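Local coordinates for glycine betaine/carnitine/choline ABC transporter%2C ATP-binding protein%2C putative (Staphylococcus aureus, PDB 5IIP), which probably serves as the ATP-binding subunit of the OpuC osmolyte uptake system, whose CBS domains are the likely target of inhibition by c-di-AMP, at residues I45-Q48 with A49-L53. Sequence-based numbering, arbitrary orientation.
Sequences ITIQ and AEATL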
# COMPACT_ATOMS: atom_id res chain seq x y z
N ILE D 45 8.57 -15.00 3.02
CA ILE D 45 7.78 -15.87 3.84
C ILE D 45 6.36 -15.69 3.40
O ILE D 45 5.89 -14.58 3.31
CB ILE D 45 7.88 -15.49 5.30
CG1 ILE D 45 9.33 -15.51 5.73
CG2 ILE D 45 7.04 -16.40 6.16
CD1 ILE D 45 9.91 -16.89 5.83
N THR D 46 5.67 -16.78 3.13
CA THR D 46 4.35 -16.68 2.61
C THR D 46 3.36 -17.49 3.33
O THR D 46 3.69 -18.25 4.20
CB THR D 46 4.30 -17.13 1.16
OG1 THR D 46 4.69 -18.49 1.06
CG2 THR D 46 5.22 -16.36 0.37
N ILE D 47 2.12 -17.25 2.95
CA ILE D 47 0.99 -17.96 3.47
C ILE D 47 -0.00 -18.12 2.35
O ILE D 47 -0.17 -17.23 1.57
CB ILE D 47 0.35 -17.27 4.67
CG1 ILE D 47 -0.53 -18.24 5.40
CG2 ILE D 47 -0.47 -16.07 4.27
CD1 ILE D 47 -1.13 -17.71 6.65
N GLN D 48 -0.65 -19.25 2.28
CA GLN D 48 -1.63 -19.48 1.25
C GLN D 48 -2.88 -18.71 1.59
O GLN D 48 -3.14 -18.45 2.71
CB GLN D 48 -1.87 -20.95 1.05
CG GLN D 48 -0.62 -21.68 0.68
CD GLN D 48 -0.32 -21.63 -0.78
OE1 GLN D 48 -1.19 -21.70 -1.60
NE2 GLN D 48 0.92 -21.56 -1.10
N ALA D 49 -3.63 -18.36 0.58
CA ALA D 49 -4.85 -17.57 0.74
C ALA D 49 -5.97 -18.20 1.53
O ALA D 49 -6.75 -17.53 2.12
CB ALA D 49 -5.36 -17.13 -0.60
N GLU D 50 -6.04 -19.51 1.50
CA GLU D 50 -7.08 -20.22 2.18
C GLU D 50 -6.86 -20.36 3.65
O GLU D 50 -7.75 -20.74 4.37
CB GLU D 50 -7.24 -21.58 1.57
CG GLU D 50 -7.49 -21.53 0.08
CD GLU D 50 -6.23 -21.40 -0.72
OE1 GLU D 50 -5.16 -21.32 -0.14
OE2 GLU D 50 -6.31 -21.37 -1.95
N ALA D 51 -5.68 -20.02 4.09
CA ALA D 51 -5.32 -20.13 5.48
C ALA D 51 -5.96 -19.08 6.33
O ALA D 51 -6.59 -18.19 5.84
CB ALA D 51 -3.84 -20.15 5.63
N THR D 52 -5.80 -19.23 7.63
CA THR D 52 -6.40 -18.37 8.60
C THR D 52 -5.45 -17.42 9.26
O THR D 52 -4.28 -17.53 9.10
CB THR D 52 -7.03 -19.20 9.71
OG1 THR D 52 -6.01 -19.91 10.38
CG2 THR D 52 -8.02 -20.15 9.19
N LEU D 53 -5.99 -16.47 9.98
CA LEU D 53 -5.21 -15.50 10.69
C LEU D 53 -4.38 -16.13 11.76
O LEU D 53 -3.26 -15.76 11.95
CB LEU D 53 -6.05 -14.40 11.25
CG LEU D 53 -6.53 -13.44 10.20
CD1 LEU D 53 -7.29 -12.33 10.86
CD2 LEU D 53 -5.41 -12.87 9.37
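Ala-51 N donates to Gln-48 O at 3.3 Å, with an N-H...O angle of 157°, closing a type I beta turn from Gln-48 to Ala-51 that ends the strand. Past the turn, the methyl of Ala-51 points back toward the strand, where CG1 and CD1 of Ile-47 both lie 3.8 Å from Ala-51 CB. Setting CG1 anti to the backbone N (chi1 -163°) brings Ile-47 there, and the extended chain carries CD1 on to 4.0 Å from Thr-52 O. A long branched side chain suits this buried strand position over the helix, where it also packs on Val-70 and on Ala-56 and Ile-59 of helix 53-63; beside it Ala-51 needs only a methyl. The turn links strand 46-48, at the edge of the sheet in the first of the two CBS domains and parallel to 67-71, to the helix that follows. On the outer side, Glu-50 folds back at chi2 (83°), laying OE1 3.5 Å from Gln-48 CB, the aliphatic root of that side chain; both long polar residues suit an exposed surface. Ala-49, small and buried, points its methyl away from the strand and packs it on Val-70 and Arg-97. Thr-52, its short hydroxyl side chain well suited to the N-cap of helix 53-63, uses OG1 to cap a backbone N in the first turn and to hydrogen-bond OD2 of Asp-55.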